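Local structure of 3-hydroxyisobutyrate dehydrogenase (Thermus thermophilus, 2CVZ) at residues L197-I200 / N201-G205; V259-M262 / A263-L267. The protein probably oxidises 3-hydroxyisobutyrate to methylmalonate semialdehyde in valine catabolism, using NADP+ as its hydride acceptor. One frame throughout, in Å; residues are numbered along the deposited sequence.

Contact 1 of 2, residues L197-I200 / N201-G205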
ATOM      1  N   LEU C 197      17.143  -5.203  17.998  1.00 18.20           N
ATOM      2  CA  LEU C 197      17.716  -3.948  17.527  1.00 18.56           C
ATOM      3  C   LEU C 197      19.238  -3.988  17.549  1.00 19.47           C
ATOM      4  O   LEU C 197      19.890  -3.384  16.695  1.00 17.76           O
ATOM      5  CB  LEU C 197      17.201  -2.776  18.366  1.00 18.91           C
ATOM      6  CG  LEU C 197      15.791  -2.336  17.959  1.00 19.71           C
ATOM      7  CD1 LEU C 197      15.243  -1.302  18.927  1.00 21.47           C
ATOM      8  CD2 LEU C 197      15.847  -1.771  16.540  1.00 21.09           C
ATOM      9  N   GLU C 198      19.808  -4.700  18.515  1.00 19.57           N
ATOM     10  CA  GLU C 198      21.260  -4.798  18.582  1.00 20.65           C
ATOM     11  C   GLU C 198      21.742  -5.464  17.295  1.00 20.58           C
ATOM     12  O   GLU C 198      22.723  -5.036  16.693  1.00 21.26           O
ATOM     13  CB  GLU C 198      21.700  -5.631  19.788  1.00 23.14           C
ATOM     14  CG  GLU C 198      23.182  -5.475  20.126  1.00 25.59           C
ATOM     15  CD  GLU C 198      23.649  -6.429  21.210  1.00 27.83           C
ATOM     16  OE1 GLU C 198      22.846  -6.747  22.115  1.00 26.51           O
ATOM     17  OE2 GLU C 198      24.826  -6.849  21.161  1.00 28.20           O
ATOM     18  N   VAL C 199      21.039  -6.511  16.873  1.00 20.53           N
ATOM     19  CA  VAL C 199      21.406  -7.232  15.657  1.00 19.07           C
ATOM     20  C   VAL C 199      21.175  -6.365  14.420  1.00 19.38           C
ATOM     21  O   VAL C 199      22.065  -6.214  13.581  1.00 18.50           O
ATOM     22  CB  VAL C 199      20.596  -8.546  15.517  1.00 20.61           C
ATOM     23  CG1 VAL C 199      20.902  -9.214  14.175  1.00 20.12           C
ATOM     24  CG2 VAL C 199      20.936  -9.490  16.662  1.00 21.75           C
ATOM     25  N   ILE C 200      19.982  -5.790  14.312  1.00 18.11           N
ATOM     26  CA  ILE C 200      19.652  -4.941  13.174  1.00 17.33           C
ATOM     27  C   ILE C 200      20.630  -3.782  13.024  1.00 17.38           C
ATOM     28  O   ILE C 200      21.053  -3.465  11.917  1.00 16.21           O
ATOM     29  CB  ILE C 200      18.219  -4.381  13.298  1.00 17.25           C
ATOM     30  CG1 ILE C 200      17.213  -5.527  13.205  1.00 19.24           C
ATOM     31  CG2 ILE C 200      17.951  -3.349  12.199  1.00 18.71           C
ATOM     32  CD1 ILE C 200      15.794  -5.128  13.587  1.00 21.71           C
ATOM     33  N   ASN C 201      20.994  -3.153  14.138  1.00 17.32           N
ATOM     34  CA  ASN C 201      21.916  -2.029  14.085  1.00 18.35           C
ATOM     35  C   ASN C 201      23.347  -2.439  13.744  1.00 19.60           C
ATOM     36  O   ASN C 201      24.214  -1.592  13.549  1.00 20.60           O
ATOM     37  CB  ASN C 201      21.858  -1.238  15.394  1.00 19.91           C
ATOM     38  CG  ASN C 201      20.578  -0.427  15.512  1.00 21.94           C
ATOM     39  OD1 ASN C 201      20.120   0.154  14.531  1.00 21.83           O
ATOM     40  ND2 ASN C 201      20.004  -0.377  16.709  1.00 22.78           N
ATOM     41  N   ALA C 202      23.582  -3.741  13.655  1.00 20.07           N
ATOM     42  CA  ALA C 202      24.896  -4.259  13.291  1.00 20.33           C
ATOM     43  C   ALA C 202      24.771  -4.917  11.917  1.00 20.98           C
ATOM     44  O   ALA C 202      25.730  -5.495  11.398  1.00 20.93           O
ATOM     45  CB  ALA C 202      25.367  -5.281  14.324  1.00 21.53           C
ATOM     46  N   SER C 203      23.584  -4.812  11.325  1.00 19.64           N
ATOM     47  CA  SER C 203      23.321  -5.427  10.030  1.00 19.79           C
ATOM     48  C   SER C 203      22.829  -4.463   8.950  1.00 19.57           C
ATOM     49  O   SER C 203      22.751  -3.256   9.166  1.00 19.99           O
ATOM     50  CB  SER C 203      22.319  -6.567  10.209  1.00 20.92           C
ATOM     51  OG  SER C 203      22.783  -7.469  11.200  1.00 21.24           O
ATOM     52  N   SER C 204      22.482  -5.018   7.790  1.00 19.76           N
ATOM     53  CA  SER C 204      22.040  -4.229   6.642  1.00 19.98           C
ATOM     54  C   SER C 204      20.738  -3.448   6.796  1.00 18.96           C
ATOM     55  O   SER C 204      20.506  -2.482   6.069  1.00 18.99           O
ATOM     56  CB  SER C 204      21.935  -5.132   5.413  1.00 20.54           C
ATOM     57  OG  SER C 204      20.933  -6.116   5.592  1.00 21.29           O
ATOM     58  N   GLY C 205      19.889  -3.860   7.730  1.00 18.19           N
ATOM     59  CA  GLY C 205      18.619  -3.174   7.918  1.00 19.21           C
ATOM     60  C   GLY C 205      18.667  -1.929   8.786  1.00 19.58           C
ATOM     61  O   GLY C 205      17.650  -1.264   8.973  1.00 19.81           O
TER

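Contact 2 of 2, residues V259-M262 / A263-L267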
ATOM      1  N   VAL C 259      -0.260   6.461   6.223  1.00 16.78           N
ATOM      2  CA  VAL C 259      -0.170   5.831   7.538  1.00 16.49           C
ATOM      3  C   VAL C 259       0.160   6.848   8.631  1.00 17.11           C
ATOM      4  O   VAL C 259      -0.371   6.762   9.741  1.00 16.16           O
ATOM      5  CB  VAL C 259       0.858   4.660   7.564  1.00 18.08           C
ATOM      6  CG1 VAL C 259       0.471   3.616   6.518  1.00 18.35           C
ATOM      7  CG2 VAL C 259       2.272   5.171   7.332  1.00 18.54           C
ATOM      8  N   TYR C 260       1.023   7.818   8.337  1.00 16.77           N
ATOM      9  CA  TYR C 260       1.336   8.827   9.344  1.00 15.85           C
ATOM     10  C   TYR C 260       0.141   9.745   9.562  1.00 16.74           C
ATOM     11  O   TYR C 260      -0.022  10.308  10.644  1.00 15.76           O
ATOM     12  CB  TYR C 260       2.583   9.630   8.952  1.00 15.10           C
ATOM     13  CG  TYR C 260       3.861   8.945   9.388  1.00 15.88           C
ATOM     14  CD1 TYR C 260       4.374   9.134  10.675  1.00 16.68           C
ATOM     15  CD2 TYR C 260       4.523   8.059   8.540  1.00 15.27           C
ATOM     16  CE1 TYR C 260       5.515   8.454  11.103  1.00 15.98           C
ATOM     17  CE2 TYR C 260       5.661   7.372   8.959  1.00 15.91           C
ATOM     18  CZ  TYR C 260       6.150   7.577  10.241  1.00 15.67           C
ATOM     19  OH  TYR C 260       7.269   6.899  10.654  1.00 15.66           O
ATOM     20  N   GLU C 261      -0.699   9.904   8.539  1.00 16.41           N
ATOM     21  CA  GLU C 261      -1.895  10.729   8.696  1.00 16.02           C
ATOM     22  C   GLU C 261      -2.787  10.013   9.708  1.00 16.16           C
ATOM     23  O   GLU C 261      -3.399  10.648  10.566  1.00 17.59           O
ATOM     24  CB  GLU C 261      -2.648  10.882   7.373  1.00 15.37           C
ATOM     25  CG  GLU C 261      -3.921  11.732   7.497  1.00 16.11           C
ATOM     26  CD  GLU C 261      -3.636  13.215   7.698  1.00 17.76           C
ATOM     27  OE1 GLU C 261      -4.349  13.862   8.493  1.00 18.05           O
ATOM     28  OE2 GLU C 261      -2.709  13.743   7.050  1.00 20.26           O
HETATM   29  N   MSE C 262      -2.852   8.688   9.598  1.00 16.11           N
HETATM   30  CA  MSE C 262      -3.652   7.877  10.515  1.00 17.03           C
HETATM   31  C   MSE C 262      -3.151   8.094  11.935  1.00 18.45           C
HETATM   32  O   MSE C 262      -3.933   8.300  12.864  1.00 18.00           O
HETATM   33  CB  MSE C 262      -3.520   6.390  10.190  1.00 18.26           C
HETATM   34  CG  MSE C 262      -4.027   5.973   8.828  1.00 19.04           C
HETATM   35 SE   MSE C 262      -3.661   4.103   8.566  1.00 26.81          SE
HETATM   36  CE  MSE C 262      -4.199   3.960   6.697  1.00 20.39           C
ATOM     37  N   ALA C 263      -1.836   8.022  12.103  1.00 17.71           N
ATOM     38  CA  ALA C 263      -1.249   8.216  13.419  1.00 17.68           C
ATOM     39  C   ALA C 263      -1.620   9.595  13.959  1.00 18.94           C
ATOM     40  O   ALA C 263      -1.999   9.732  15.123  1.00 20.47           O
ATOM     41  CB  ALA C 263       0.269   8.062  13.344  1.00 19.12           C
ATOM     42  N   LYS C 264      -1.525  10.612  13.108  1.00 18.12           N
ATOM     43  CA  LYS C 264      -1.839  11.975  13.510  1.00 19.93           C
ATOM     44  C   LYS C 264      -3.293  12.111  13.945  1.00 20.46           C
ATOM     45  O   LYS C 264      -3.599  12.796  14.920  1.00 20.22           O
ATOM     46  CB  LYS C 264      -1.560  12.946  12.358  1.00 21.85           C
ATOM     47  CG  LYS C 264      -1.930  14.393  12.661  1.00 24.35           C
ATOM     48  CD  LYS C 264      -1.895  15.243  11.401  1.00 25.26           C
ATOM     49  CE  LYS C 264      -2.402  16.648  11.670  1.00 29.44           C
ATOM     50  NZ  LYS C 264      -2.511  17.451  10.415  1.00 30.81           N
ATOM     51  N   ARG C 265      -4.189  11.454  13.217  1.00 20.53           N
ATOM     52  CA  ARG C 265      -5.610  11.525  13.533  1.00 21.55           C
ATOM     53  C   ARG C 265      -5.936  10.784  14.822  1.00 22.44           C
ATOM     54  O   ARG C 265      -6.857  11.160  15.543  1.00 24.01           O
ATOM     55  CB  ARG C 265      -6.430  10.942  12.382  1.00 21.55           C
ATOM     56  CG  ARG C 265      -6.123  11.581  11.034  1.00 23.73           C
ATOM     57  CD  ARG C 265      -7.251  12.461  10.530  1.00 22.39           C
ATOM     58  NE  ARG C 265      -6.862  13.194   9.326  1.00 22.07           N
ATOM     59  CZ  ARG C 265      -7.693  13.922   8.587  1.00 22.89           C
ATOM     60  NH1 ARG C 265      -8.972  14.013   8.919  1.00 24.08           N
ATOM     61  NH2 ARG C 265      -7.240  14.591   7.536  1.00 22.02           N
ATOM     62  N   GLU C 266      -5.169   9.739  15.113  1.00 21.43           N
ATOM     63  CA  GLU C 266      -5.397   8.935  16.310  1.00 24.64           C
ATOM     64  C   GLU C 266      -4.704   9.440  17.570  1.00 24.97           C
ATOM     65  O   GLU C 266      -5.260   9.342  18.665  1.00 26.73           O
ATOM     66  CB  GLU C 266      -4.963   7.490  16.052  1.00 24.78           C
ATOM     67  CG  GLU C 266      -5.846   6.747  15.064  1.00 28.68           C
ATOM     68  CD  GLU C 266      -7.205   6.407  15.645  1.00 32.00           C
ATOM     69  OE1 GLU C 266      -8.102   6.013  14.868  1.00 33.67           O
ATOM     70  OE2 GLU C 266      -7.371   6.525  16.880  1.00 30.30           O
ATOM     71  N   LEU C 267      -3.503   9.986  17.416  1.00 25.35           N
ATOM     72  CA  LEU C 267      -2.729  10.458  18.561  1.00 25.38           C
ATOM     73  C   LEU C 267      -2.664  11.968  18.733  1.00 26.46           C
ATOM     74  O   LEU C 267      -2.276  12.458  19.797  1.00 27.20           O
ATOM     75  CB  LEU C 267      -1.306   9.911  18.470  1.00 25.53           C
ATOM     76  CG  LEU C 267      -1.172   8.402  18.276  1.00 26.46           C
ATOM     77  CD1 LEU C 267       0.281   8.062  18.035  1.00 27.20           C
ATOM     78  CD2 LEU C 267      -1.710   7.665  19.496  1.00 27.51           C
TER
HETATM   79  O   HOH W   1      -4.621  16.205   9.518  1.00 36.53           O

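Contact 1 of 2, residues L197-I200 / N201-G205
Two donors grip the carbonyl oxygen V199 O: A202 N at 2.9 Å and S203 OG at 2.8 Å. Both stand well out of the carbonyl plane, on opposite faces, the amide the farther. The hydroxyl is brought there by a first torsion of -54°, which sets OG beside its own backbone N, with V199 CG1 alongside. The same oxygen of the serine is hydrogen-bonded to S117 of a second subunit. This is the C-terminal end of a helix. N201 N still makes the helical bond to L197 O at 2.8 Å, whereas I200 to S203 form a type I beta turn closed by S203 N on I200 O at 2.9 Å. The CG2 methyl of I200, anti to the backbone N, rests against the backbone of G205, 3.8 Å from its C atom. The carboxamide of N201 lies back by L197, its ND2 4.0 Å from L197 CB, while OD1 is hydrogen-bonded to T210 OG1. An alanine in place of N201 would probably leave the T210 hydroxyl without this acceptor and open a gap beside L197. E198 forms a salt bridge with K151, on strand 149-156 of the second subunit. The turn ends helix 193-200 and leads toward helix 208-212, and L197 also packs on helix 214-219.

Contact 2 of 2, residues V259-M262 / A263-L267
V259-L267 is the last part of an alpha helix, with A263 N, K264 N, R265 N and E266 N bonded in turn to the carbonyl oxygens of V259, Y260, E261 and M262, four residues back. One turn apart along one side of this helix, E261 and R265 form an i to i+4 salt bridge: OE1 of E261 takes the NE hydrogen at 2.7 Å, with an N-H...O angle of 153°. NE comes from the anti side of the carboxylate, and OE1 lies near the guanidinium plane, at its edge; the two flat groups are turned 68° apart. A second, weak bond from R265 NH2 to the same OE1 is 3.1 Å long. Helix 251-267 belongs to the largely helical part of the chain that follows the Rossmann-type nucleotide-binding domain. The glutamate chain leaves anti to its backbone N and then bends at its second torsion, 72°, which swings the carboxylate toward the next turn. A water joins OE1 to K264 as well, giving to E261 OE1 at 2.6 Å and accepting from K264 NZ at 2.6 Å. OE2 forms a salt bridge with R257, one turn earlier, so positive groups surround this carboxylate and would probably favour its charged form. Within the subunit, Y260 packs on helices 160-188 and 229-243, its hydroxyl bonded to A173 O, and A263 meets helix 276-284. Elsewhere the helix faces other subunits: R265 NH1 makes a salt bridge with E246 of a third subunit, E266 OE1 one with R282 of a fourth, and M262, a selenomethionine, packs on M262 of that fourth subunit.

How the contacts relate
From the N terminus, the chain first builds the nucleotide-binding domain and then runs through the long helix 160-188 before reaching contact 1, which rounds off helix 193-200 and turns the chain toward helices 208-212 and 214-219. Helix 229-243 comes next, and contact 2 lies near the end of helix 251-267. Each contact is local and closes no long loop; the two stand in series, neither nested nor crossed. The centres of contacts 1 and 2 are about 27 Å apart. The nearest atoms of contacts 1 and 2 are about 13 Å apart. Contact 1 meets a second subunit, whereas contact 2 joins helices 160-188, 229-243 and 276-284 and reaches mainly the third and fourth subunits.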